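Local coordinates for protein putative gamma-glutamylcyclotransferase PH0828 (Pyrococcus horikoshii, PDB 1V30) that probably acts as a gamma-glutamylcyclotransferase, an acyltransferase of the AIG2-like family, at residues S7-G19 and V86-W98. Residues are numbered along the deposited sequence; the frame is centred on the assembly and turned at random.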
loop_
_atom_site.group_PDB
_atom_site.type_symbol
_atom_site.label_atom_id
_atom_site.label_comp_id
_atom_site.label_asym_id
_atom_site.label_seq_id
_atom_site.Cartn_x
_atom_site.Cartn_y
_atom_site.Cartn_z
ATOM N N SER A 7 10.249 -0.056 16.675
ATOM C CA SER A 7 10.210 0.436 15.267
ATOM C C SER A 7 9.830 -0.694 14.314
ATOM O O SER A 7 10.432 -1.768 14.338
ATOM C CB SER A 7 11.574 1.008 14.874
ATOM O OG SER A 7 11.569 1.478 13.538
ATOM N N VAL A 8 8.828 -0.445 13.479
ATOM C CA VAL A 8 8.357 -1.436 12.517
ATOM C C VAL A 8 8.498 -0.917 11.088
ATOM O O VAL A 8 8.196 0.242 10.807
ATOM C CB VAL A 8 6.868 -1.790 12.755
ATOM C CG1 VAL A 8 6.428 -2.879 11.790
ATOM C CG2 VAL A 8 6.660 -2.234 14.194
ATOM N N ARG A 9 8.957 -1.781 10.190
ATOM C CA ARG A 9 9.116 -1.407 8.791
ATOM C C ARG A 9 7.861 -1.848 8.043
ATOM O O ARG A 9 7.463 -3.011 8.131
ATOM C CB ARG A 9 10.351 -2.097 8.200
ATOM C CG ARG A 9 10.742 -1.609 6.815
ATOM C CD ARG A 9 12.043 -2.255 6.343
ATOM N NE ARG A 9 13.163 -1.942 7.226
ATOM C CZ ARG A 9 13.873 -2.847 7.894
ATOM N NH1 ARG A 9 13.591 -4.140 7.787
ATOM N NH2 ARG A 9 14.868 -2.456 8.679
ATOM N N ILE A 10 7.228 -0.921 7.324
ATOM C CA ILE A 10 6.024 -1.247 6.566
ATOM C C ILE A 10 6.162 -0.853 5.098
ATOM O O ILE A 10 6.923 0.061 4.760
ATOM C CB ILE A 10 4.762 -0.550 7.149
ATOM C CG1 ILE A 10 4.889 0.971 7.026
ATOM C CG2 ILE A 10 4.571 -0.950 8.613
ATOM C CD1 ILE A 10 3.664 1.726 7.507
ATOM N N ALA A 11 5.430 -1.551 4.235
ATOM C CA ALA A 11 5.437 -1.294 2.799
ATOM C C ALA A 11 3.989 -1.040 2.406
ATOM O O ALA A 11 3.145 -1.943 2.483
ATOM C CB ALA A 11 5.985 -2.498 2.052
ATOM N N VAL A 12 3.699 0.192 1.997
ATOM C CA VAL A 12 2.342 0.568 1.629
ATOM C C VAL A 12 2.192 0.859 0.140
ATOM O O VAL A 12 3.028 1.534 -0.470
ATOM C CB VAL A 12 1.859 1.771 2.480
ATOM C CG1 VAL A 12 1.853 1.373 3.957
ATOM C CG2 VAL A 12 2.763 2.988 2.266
ATOM N N TYR A 13 1.123 0.326 -0.439
ATOM C CA TYR A 13 0.851 0.460 -1.865
ATOM C C TYR A 13 -0.377 1.289 -2.192
ATOM O O TYR A 13 -0.588 1.641 -3.352
ATOM C CB TYR A 13 0.643 -0.929 -2.469
ATOM C CG TYR A 13 -0.470 -1.708 -1.785
ATOM C CD1 TYR A 13 -0.197 -2.566 -0.716
ATOM C CD2 TYR A 13 -1.801 -1.574 -2.195
ATOM C CE1 TYR A 13 -1.229 -3.278 -0.078
ATOM C CE2 TYR A 13 -2.834 -2.278 -1.562
ATOM C CZ TYR A 13 -2.539 -3.128 -0.511
ATOM O OH TYR A 13 -3.558 -3.857 0.066
ATOM N N GLY A 14 -1.186 1.601 -1.190
ATOM C CA GLY A 14 -2.406 2.326 -1.476
ATOM C C GLY A 14 -2.787 3.490 -0.597
ATOM O O GLY A 14 -2.176 4.556 -0.653
ATOM N N THR A 15 -3.810 3.272 0.218
ATOM C CA THR A 15 -4.375 4.285 1.095
ATOM C C THR A 15 -3.409 5.049 1.997
ATOM O O THR A 15 -3.642 6.224 2.307
ATOM C CB THR A 15 -5.495 3.640 1.931
ATOM O OG1 THR A 15 -6.301 2.827 1.066
ATOM C CG2 THR A 15 -6.371 4.693 2.562
ATOM N N LEU A 16 -2.328 4.397 2.404
ATOM C CA LEU A 16 -1.339 5.028 3.271
ATOM C C LEU A 16 -0.205 5.748 2.527
ATOM O O LEU A 16 0.601 6.443 3.149
ATOM C CB LEU A 16 -0.753 3.989 4.235
ATOM C CG LEU A 16 -1.693 3.472 5.336
ATOM C CD1 LEU A 16 -1.140 2.178 5.908
ATOM C CD2 LEU A 16 -1.858 4.527 6.423
ATOM N N ARG A 17 -0.135 5.593 1.209
ATOM C CA ARG A 17 0.918 6.262 0.445
ATOM C C ARG A 17 0.785 7.781 0.514
ATOM O O ARG A 17 -0.294 8.318 0.769
ATOM C CB ARG A 17 0.903 5.809 -1.022
ATOM C CG ARG A 17 1.500 4.426 -1.256
ATOM C CD ARG A 17 1.638 4.123 -2.744
ATOM N NE ARG A 17 2.587 5.032 -3.386
ATOM C CZ ARG A 17 2.831 5.074 -4.692
ATOM N NH1 ARG A 17 2.199 4.260 -5.525
ATOM N NH2 ARG A 17 3.707 5.943 -5.173
ATOM N N LYS A 18 1.901 8.470 0.300
ATOM C CA LYS A 18 1.913 9.925 0.327
ATOM C C LYS A 18 0.810 10.502 -0.558
ATOM O O LYS A 18 0.663 10.114 -1.720
ATOM C CB LYS A 18 3.271 10.437 -0.153
ATOM C CG LYS A 18 3.338 11.943 -0.319
ATOM C CD LYS A 18 4.672 12.351 -0.900
ATOM C CE LYS A 18 4.596 13.733 -1.525
ATOM N NZ LYS A 18 5.897 14.092 -2.146
ATOM N N GLY A 19 0.041 11.431 0.004
ATOM C CA GLY A 19 -1.031 12.067 -0.740
ATOM C C GLY A 19 -2.343 11.305 -0.766
ATOM O O GLY A 19 -3.360 11.840 -1.210
ATOM N N VAL A 86 6.868 -9.056 3.587
ATOM C CA VAL A 86 7.411 -9.023 2.241
ATOM C C VAL A 86 8.858 -8.557 2.282
ATOM O O VAL A 86 9.284 -7.872 3.214
ATOM C CB VAL A 86 6.614 -8.063 1.312
ATOM C CG1 VAL A 86 5.179 -8.539 1.181
ATOM C CG2 VAL A 86 6.650 -6.645 1.854
ATOM N N SER A 87 9.623 -8.942 1.271
ATOM C CA SER A 87 11.013 -8.525 1.202
ATOM C C SER A 87 11.094 -7.201 0.449
ATOM O O SER A 87 10.362 -6.989 -0.517
ATOM C CB SER A 87 11.850 -9.571 0.463
ATOM O OG SER A 87 11.919 -10.786 1.188
ATOM N N THR A 88 11.951 -6.301 0.916
ATOM C CA THR A 88 12.163 -5.022 0.244
ATOM C C THR A 88 13.667 -4.811 0.249
ATOM O O THR A 88 14.387 -5.482 0.993
ATOM C CB THR A 88 11.510 -3.827 0.974
ATOM O OG1 THR A 88 12.355 -3.386 2.044
ATOM C CG2 THR A 88 10.146 -4.213 1.517
ATOM N N LYS A 89 14.150 -3.882 -0.566
ATOM C CA LYS A 89 15.583 -3.633 -0.615
ATOM C C LYS A 89 16.097 -2.968 0.655
ATOM O O LYS A 89 17.302 -2.776 0.818
ATOM C CB LYS A 89 15.932 -2.787 -1.840
ATOM C CG LYS A 89 15.249 -1.447 -1.908
ATOM C CD LYS A 89 15.524 -0.820 -3.261
ATOM C CE LYS A 89 14.842 0.515 -3.409
ATOM N NZ LYS A 89 15.039 1.030 -4.787
ATOM N N PHE A 90 15.183 -2.626 1.558
ATOM C CA PHE A 90 15.559 -2.009 2.825
ATOM C C PHE A 90 15.415 -3.029 3.947
ATOM O O PHE A 90 15.655 -2.714 5.111
ATOM C CB PHE A 90 14.665 -0.809 3.145
ATOM C CG PHE A 90 14.567 0.188 2.035
ATOM C CD1 PHE A 90 13.449 0.215 1.207
ATOM C CD2 PHE A 90 15.593 1.097 1.812
ATOM C CE1 PHE A 90 13.355 1.138 0.169
ATOM C CE2 PHE A 90 15.509 2.023 0.775
ATOM C CZ PHE A 90 14.387 2.043 -0.047
ATOM N N GLY A 91 15.022 -4.246 3.586
ATOM C CA GLY A 91 14.829 -5.297 4.571
ATOM C C GLY A 91 13.374 -5.730 4.632
ATOM O O GLY A 91 12.516 -5.158 3.957
ATOM N N LYS A 92 13.088 -6.749 5.433
ATOM C CA LYS A 92 11.725 -7.244 5.566
ATOM C C LYS A 92 10.790 -6.160 6.093
ATOM O O LYS A 92 11.168 -5.345 6.936
ATOM C CB LYS A 92 11.696 -8.451 6.505
ATOM C CG LYS A 92 12.247 -9.730 5.896
ATOM C CD LYS A 92 11.325 -10.266 4.810
ATOM C CE LYS A 92 11.835 -11.588 4.256
ATOM N NZ LYS A 92 10.919 -12.152 3.224
ATOM N N ALA A 93 9.562 -6.159 5.584
ATOM C CA ALA A 93 8.564 -5.180 5.996
ATOM C C ALA A 93 7.185 -5.820 6.036
ATOM O O ALA A 93 6.956 -6.863 5.417
ATOM C CB ALA A 93 8.559 -3.994 5.023
ATOM N N PHE A 94 6.277 -5.199 6.779
ATOM C CA PHE A 94 4.909 -5.685 6.861
ATOM C C PHE A 94 4.085 -4.982 5.790
ATOM O O PHE A 94 4.329 -3.815 5.463
ATOM C CB PHE A 94 4.307 -5.403 8.238
ATOM C CG PHE A 94 4.883 -6.249 9.328
ATOM C CD1 PHE A 94 5.899 -5.763 10.141
ATOM C CD2 PHE A 94 4.424 -7.544 9.527
ATOM C CE1 PHE A 94 6.452 -6.559 11.145
ATOM C CE2 PHE A 94 4.971 -8.348 10.524
ATOM C CZ PHE A 94 5.986 -7.854 11.334
ATOM N N LEU A 95 3.111 -5.702 5.254
ATOM C CA LEU A 95 2.230 -5.184 4.219
ATOM C C LEU A 95 0.831 -5.699 4.514
ATOM O O LEU A 95 0.672 -6.819 5.010
ATOM C CB LEU A 95 2.712 -5.664 2.847
ATOM C CG LEU A 95 1.860 -5.348 1.616
ATOM C CD1 LEU A 95 2.769 -5.059 0.430
ATOM C CD2 LEU A 95 0.927 -6.511 1.314
ATOM N N TRP A 96 -0.176 -4.878 4.234
ATOM C CA TRP A 96 -1.561 -5.252 4.469
ATOM C C TRP A 96 -2.142 -5.816 3.189
ATOM O O TRP A 96 -2.475 -5.078 2.262
ATOM C CB TRP A 96 -2.364 -4.040 4.933
ATOM C CG TRP A 96 -2.118 -3.690 6.370
ATOM C CD1 TRP A 96 -2.747 -4.220 7.461
ATOM C CD2 TRP A 96 -1.166 -2.745 6.878
ATOM N NE1 TRP A 96 -2.249 -3.661 8.615
ATOM C CE2 TRP A 96 -1.275 -2.753 8.286
ATOM C CE3 TRP A 96 -0.228 -1.891 6.279
ATOM C CZ2 TRP A 96 -0.486 -1.940 9.105
ATOM C CZ3 TRP A 96 0.558 -1.081 7.095
ATOM C CH2 TRP A 96 0.423 -1.112 8.492
ATOM N N GLU A 97 -2.248 -7.138 3.157
ATOM C CA GLU A 97 -2.765 -7.865 2.010
ATOM C C GLU A 97 -4.282 -8.014 2.073
ATOM O O GLU A 97 -4.834 -8.381 3.110
ATOM C CB GLU A 97 -2.105 -9.243 1.979
ATOM C CG GLU A 97 -2.706 -10.238 1.013
ATOM C CD GLU A 97 -2.022 -11.582 1.115
ATOM O OE1 GLU A 97 -0.847 -11.675 0.707
ATOM O OE2 GLU A 97 -2.652 -12.535 1.625
ATOM N N TRP A 98 -4.961 -7.726 0.967
ATOM C CA TRP A 98 -6.411 -7.865 0.946
ATOM C C TRP A 98 -6.712 -9.352 1.159
ATOM O O TRP A 98 -6.148 -10.209 0.477
ATOM C CB TRP A 98 -6.974 -7.363 -0.386
ATOM C CG TRP A 98 -8.459 -7.501 -0.507
ATOM C CD1 TRP A 98 -9.131 -8.228 -1.441
ATOM C CD2 TRP A 98 -9.459 -6.886 0.320
ATOM N NE1 TRP A 98 -10.481 -8.108 -1.254
ATOM C CE2 TRP A 98 -10.716 -7.290 -0.181
ATOM C CE3 TRP A 98 -9.420 -6.030 1.431
ATOM C CZ2 TRP A 98 -11.926 -6.869 0.390
ATOM C CZ3 TRP A 98 -10.625 -5.610 1.999
ATOM C CH2 TRP A 98 -11.860 -6.033 1.476
HETATM O O HOH W 1 0.456 -2.354 2.923
#
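Ile10 and Phe94 illustrate how two strands can be joined at a single parallel bridge and then part company. The backbone is tight here: Phe94 N donates to Arg9 O (2.8 Å), and Ala11 N to Phe94 O (2.8 Å), the latter nearly in line with the carbonyl. Because strands 8-12 and 93-98 diverge at 42°, a water then takes over the ladder, donating to Ala11 O and accepting from Trp96 N. On the buried flank the methyl of Ala11 sits among Ala93, Val86 and Leu95 at ordinary van der Waals distances. Here the edge of the three-stranded sheet 8-12, 56-64, 30-37 is joined to the hairpin 81-86/93-98 of the gamma-glutamylcyclotransferase-like fold. Tyr13, with CG between its backbone N and carbonyl carbon (chi1 57°), swings its ring across Leu95, CD1 to CD1 4.0 Å, and its OH donates to Trp96 O at 2.7 Å. That bond probably helps hold the ring at the start of loop 13-16, substrate-binding by similarity; the amides of Tyr13 and Leu16 bond the sulfonate of a buffer molecule, probably from the crystallisation liquor, those of Gly14 and Thr15 more weakly. On the Ile10 face, Trp96 CZ3 meets Leu16 CD1 at 3.9 Å, while NE1 bonds Asn73. The outer contacts are partly exposed yet no less close: on this face Val8 CG1 lies 3.4 Å from Phe94 CD1. On the Ala11 face Arg9, bent at chi3 (-61°), lays its guanidinium over Phe90 O, and NH1 donates to Lys92 O (2.8 Å), slightly tilted from its plane, spanning the end of the Thr88-Gly91 turn.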